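Local coordinates for fructose-bisphosphate aldolase class I (Thermoproteus tenax, PDB 1W8S), which is a class I aldolase of the DeoC/LacD family, built on a TIM-barrel fold, at residues Y180-V191 and Q216-A225. The protein carries 2 engineered substitutions. Numbering follows the deposited sequence.
Sequences YTGDPKTFSWAV and QVEGVLEAGA
P184 O accepts a backbone hydrogen bond from S188 N at 2.9 Å, and A223 CB presses on the same oxygen at 3.5 Å. This methyl packs against helix 184-193. It sits among P184, F187 and S188, and F187 CD2 meets it at 3.7 Å. A225 CB also lies at the edge of the F187 ring, near its plane. No hydrogen bond links the two segments; methyls and rings pack against each other and against backbone carbonyls.

Y180 carries the other end. With CG anti to the backbone N (chi1 -171°), the ring lies against helix 210-222. V220 CG2 makes a CH-pi contact with one face, 3.9 Å from the ring centroid. Q216 O lies over this face too, while G182 N sits over the opposite one. The ring is thus held between its own turn and the facing helix. Y180 OH reaches the bare backbone of G219, 3.4 Å from G219 CA.

D183 is the N-cap of helix 184-193. T186 N donates to D183 OD2 at 3.1 Å, nearly straight at 164° and from above the carboxylate plane. T186 OG1 donates to D183 OD1 and accepts from T181 OG1, which ties the turn to the first helical residues. At the other end of the contact, V191 CG1 touches A223 O and G224 O, both at 3.7 Å, where G224 closes a Schellman motif.

The axes of 184-191 and 216-222 approach to 8.5 Å and cross at -46°. These are consecutive outer helices of the barrel. Strand 199-202 connects them in sequence and lies beneath them: M201 meets Y180, Q216 and V220, and V199 meets F187. F187 also touches V161 of helix 158-171, whereas V217 turns to helix 240-253.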
loop_
_atom_site.group_PDB
_atom_site.type_symbol
_atom_site.label_atom_id
_atom_site.label_comp_id
_atom_site.label_asym_id
_atom_site.label_seq_id
_atom_site.Cartn_x
_atom_site.Cartn_y
_atom_site.Cartn_z
ATOM N N TYR E 180 -30.982 -5.850 12.264
ATOM C CA TYR E 180 -32.203 -5.432 12.910
ATOM C C TYR E 180 -31.911 -4.911 14.319
ATOM O O TYR E 180 -31.071 -5.473 15.035
ATOM C CB TYR E 180 -33.160 -6.643 12.977
ATOM C CG TYR E 180 -34.556 -6.327 13.440
ATOM C CD1 TYR E 180 -35.244 -5.219 12.955
ATOM C CD2 TYR E 180 -35.216 -7.159 14.341
ATOM C CE1 TYR E 180 -36.525 -4.919 13.375
ATOM C CE2 TYR E 180 -36.519 -6.859 14.770
ATOM C CZ TYR E 180 -37.161 -5.733 14.279
ATOM O OH TYR E 180 -38.449 -5.418 14.688
ATOM N N THR E 181 -32.608 -3.835 14.711
ATOM C CA THR E 181 -32.507 -3.288 16.062
ATOM C C THR E 181 -33.298 -4.072 17.115
ATOM O O THR E 181 -33.106 -3.859 18.317
ATOM C CB THR E 181 -32.996 -1.827 16.090
ATOM O OG1 THR E 181 -34.335 -1.728 15.525
ATOM C CG2 THR E 181 -32.058 -0.945 15.225
ATOM N N GLY E 182 -34.219 -4.935 16.679
ATOM C CA GLY E 182 -35.072 -5.671 17.610
ATOM C C GLY E 182 -36.442 -5.042 17.845
ATOM O O GLY E 182 -37.240 -5.557 18.629
ATOM N N ASP E 183 -36.719 -3.926 17.181
ATOM C CA ASP E 183 -38.029 -3.303 17.276
ATOM C C ASP E 183 -38.317 -2.372 16.097
ATOM O O ASP E 183 -37.415 -1.704 15.574
ATOM C CB ASP E 183 -38.221 -2.581 18.611
ATOM C CG ASP E 183 -37.685 -1.179 18.599
ATOM O OD1 ASP E 183 -36.471 -1.031 18.867
ATOM O OD2 ASP E 183 -38.408 -0.179 18.353
ATOM N N PRO E 184 -39.571 -2.360 15.658
ATOM C CA PRO E 184 -39.932 -1.610 14.455
ATOM C C PRO E 184 -39.789 -0.104 14.567
ATOM O O PRO E 184 -39.521 0.505 13.542
ATOM C CB PRO E 184 -41.399 -2.013 14.199
ATOM C CG PRO E 184 -41.906 -2.577 15.484
ATOM C CD PRO E 184 -40.713 -3.115 16.209
ATOM N N LYS E 185 -39.952 0.490 15.739
ATOM C CA LYS E 185 -39.835 1.952 15.827
ATOM C C LYS E 185 -38.395 2.403 15.500
ATOM O O LYS E 185 -38.198 3.272 14.637
ATOM C CB LYS E 185 -40.325 2.483 17.180
ATOM C CG LYS E 185 -39.894 3.940 17.526
ATOM C CD LYS E 185 -40.692 5.012 16.807
ATOM C CE LYS E 185 -41.583 5.799 17.782
ATOM N NZ LYS E 185 -40.781 6.600 18.784
ATOM N N THR E 186 -37.401 1.787 16.150
ATOM C CA THR E 186 -36.020 2.194 15.974
ATOM C C THR E 186 -35.544 1.778 14.610
ATOM O O THR E 186 -34.742 2.467 13.993
ATOM C CB THR E 186 -35.082 1.619 17.073
ATOM O OG1 THR E 186 -35.177 0.194 17.099
ATOM C CG2 THR E 186 -35.516 2.076 18.454
ATOM N N PHE E 187 -36.027 0.646 14.114
ATOM C CA PHE E 187 -35.649 0.214 12.774
ATOM C C PHE E 187 -36.266 1.097 11.674
ATOM O O PHE E 187 -35.662 1.297 10.631
ATOM C CB PHE E 187 -36.023 -1.233 12.543
ATOM C CG PHE E 187 -35.254 -1.866 11.419
ATOM C CD1 PHE E 187 -33.857 -1.981 11.500
ATOM C CD2 PHE E 187 -35.889 -2.324 10.291
ATOM C CE1 PHE E 187 -33.133 -2.589 10.483
ATOM C CE2 PHE E 187 -35.164 -2.914 9.273
ATOM C CZ PHE E 187 -33.783 -3.045 9.377
ATOM N N SER E 188 -37.466 1.641 11.904
ATOM C CA SER E 188 -38.071 2.565 10.924
ATOM C C SER E 188 -37.247 3.857 10.761
ATOM O O SER E 188 -37.289 4.466 9.702
ATOM C CB SER E 188 -39.513 2.912 11.316
ATOM O OG SER E 188 -39.489 3.623 12.516
ATOM N N TRP E 189 -36.531 4.293 11.805
ATOM C CA TRP E 189 -35.623 5.445 11.692
ATOM C C TRP E 189 -34.438 5.102 10.747
ATOM O O TRP E 189 -34.016 5.916 9.932
ATOM C CB TRP E 189 -35.092 5.880 13.069
ATOM C CG TRP E 189 -34.054 7.003 13.039
ATOM C CD1 TRP E 189 -32.769 6.957 13.523
ATOM C CD2 TRP E 189 -34.235 8.326 12.531
ATOM N NE1 TRP E 189 -32.133 8.158 13.305
ATOM C CE2 TRP E 189 -33.016 9.022 12.710
ATOM C CE3 TRP E 189 -35.308 9.003 11.940
ATOM C CZ2 TRP E 189 -32.845 10.349 12.317
ATOM C CZ3 TRP E 189 -35.134 10.329 11.553
ATOM C CH2 TRP E 189 -33.915 10.984 11.742
ATOM N N ALA E 190 -33.897 3.900 10.876
ATOM C CA ALA E 190 -32.867 3.428 9.951
ATOM C C ALA E 190 -33.337 3.406 8.506
ATOM O O ALA E 190 -32.652 3.875 7.595
ATOM C CB ALA E 190 -32.402 2.037 10.373
ATOM N N VAL E 191 -34.525 2.847 8.290
ATOM C CA VAL E 191 -35.157 2.824 6.986
ATOM C C VAL E 191 -35.379 4.236 6.475
ATOM O O VAL E 191 -35.185 4.498 5.286
ATOM C CB VAL E 191 -36.497 2.047 7.064
ATOM C CG1 VAL E 191 -37.312 2.159 5.759
ATOM C CG2 VAL E 191 -36.229 0.583 7.424
ATOM N N GLN E 216 -39.601 -10.955 14.337
ATOM C CA GLN E 216 -38.611 -9.982 13.912
ATOM C C GLN E 216 -38.880 -9.532 12.473
ATOM O O GLN E 216 -38.839 -8.346 12.184
ATOM C CB GLN E 216 -37.187 -10.548 13.994
ATOM C CG GLN E 216 -36.701 -10.783 15.412
ATOM C CD GLN E 216 -35.371 -11.535 15.482
ATOM O OE1 GLN E 216 -34.954 -12.180 14.517
ATOM N NE2 GLN E 216 -34.711 -11.455 16.627
ATOM N N VAL E 217 -39.123 -10.487 11.579
ATOM C CA VAL E 217 -39.428 -10.179 10.190
ATOM C C VAL E 217 -40.687 -9.290 10.097
ATOM O O VAL E 217 -40.733 -8.349 9.312
ATOM C CB VAL E 217 -39.602 -11.462 9.353
ATOM C CG1 VAL E 217 -40.071 -11.114 7.924
ATOM C CG2 VAL E 217 -38.299 -12.222 9.287
ATOM N N GLU E 218 -41.678 -9.573 10.928
ATOM C CA GLU E 218 -42.900 -8.765 10.960
ATOM C C GLU E 218 -42.544 -7.316 11.297
ATOM O O GLU E 218 -43.019 -6.379 10.645
ATOM C CB GLU E 218 -43.897 -9.331 11.989
ATOM C CG GLU E 218 -45.331 -8.908 11.773
ATOM C CD GLU E 218 -46.322 -9.737 12.595
ATOM O OE1 GLU E 218 -47.483 -9.286 12.732
ATOM O OE2 GLU E 218 -45.954 -10.842 13.091
ATOM N N GLY E 219 -41.691 -7.154 12.315
ATOM C CA GLY E 219 -41.178 -5.856 12.720
ATOM C C GLY E 219 -40.464 -5.151 11.586
ATOM O O GLY E 219 -40.657 -3.966 11.347
ATOM N N VAL E 220 -39.619 -5.893 10.881
ATOM C CA VAL E 220 -38.848 -5.347 9.763
ATOM C C VAL E 220 -39.774 -4.768 8.681
ATOM O O VAL E 220 -39.553 -3.669 8.155
ATOM C CB VAL E 220 -37.940 -6.462 9.173
ATOM C CG1 VAL E 220 -37.483 -6.154 7.774
ATOM C CG2 VAL E 220 -36.747 -6.703 10.100
ATOM N N LEU E 221 -40.809 -5.519 8.356
ATOM C CA LEU E 221 -41.774 -5.081 7.348
ATOM C C LEU E 221 -42.608 -3.878 7.816
ATOM O O LEU E 221 -42.893 -3.006 7.026
ATOM C CB LEU E 221 -42.676 -6.236 6.938
ATOM C CG LEU E 221 -41.969 -7.407 6.251
ATOM C CD1 LEU E 221 -42.867 -8.637 6.253
ATOM C CD2 LEU E 221 -41.538 -7.006 4.824
ATOM N N GLU E 222 -42.988 -3.839 9.088
ATOM C CA GLU E 222 -43.728 -2.703 9.668
ATOM C C GLU E 222 -42.923 -1.425 9.629
ATOM O O GLU E 222 -43.476 -0.334 9.500
ATOM C CB GLU E 222 -44.068 -2.973 11.129
ATOM C CG GLU E 222 -45.195 -3.966 11.317
ATOM C CD GLU E 222 -45.787 -3.917 12.705
ATOM O OE1 GLU E 222 -45.077 -3.512 13.655
ATOM O OE2 GLU E 222 -46.972 -4.277 12.839
ATOM N N ALA E 223 -41.606 -1.588 9.751
ATOM C CA ALA E 223 -40.662 -0.485 9.748
ATOM C C ALA E 223 -40.467 0.011 8.327
ATOM O O ALA E 223 -39.897 1.055 8.124
ATOM C CB ALA E 223 -39.345 -0.921 10.306
ATOM N N GLY E 224 -40.947 -0.740 7.347
ATOM C CA GLY E 224 -40.950 -0.267 5.969
ATOM C C GLY E 224 -39.755 -0.772 5.185
ATOM O O GLY E 224 -39.453 -0.292 4.090
ATOM N N ALA E 225 -39.052 -1.751 5.718
ATOM C CA ALA E 225 -37.964 -2.356 4.939
ATOM C C ALA E 225 -38.468 -3.119 3.704
ATOM O O ALA E 225 -39.635 -3.570 3.638
ATOM C CB ALA E 225 -37.162 -3.247 5.797
#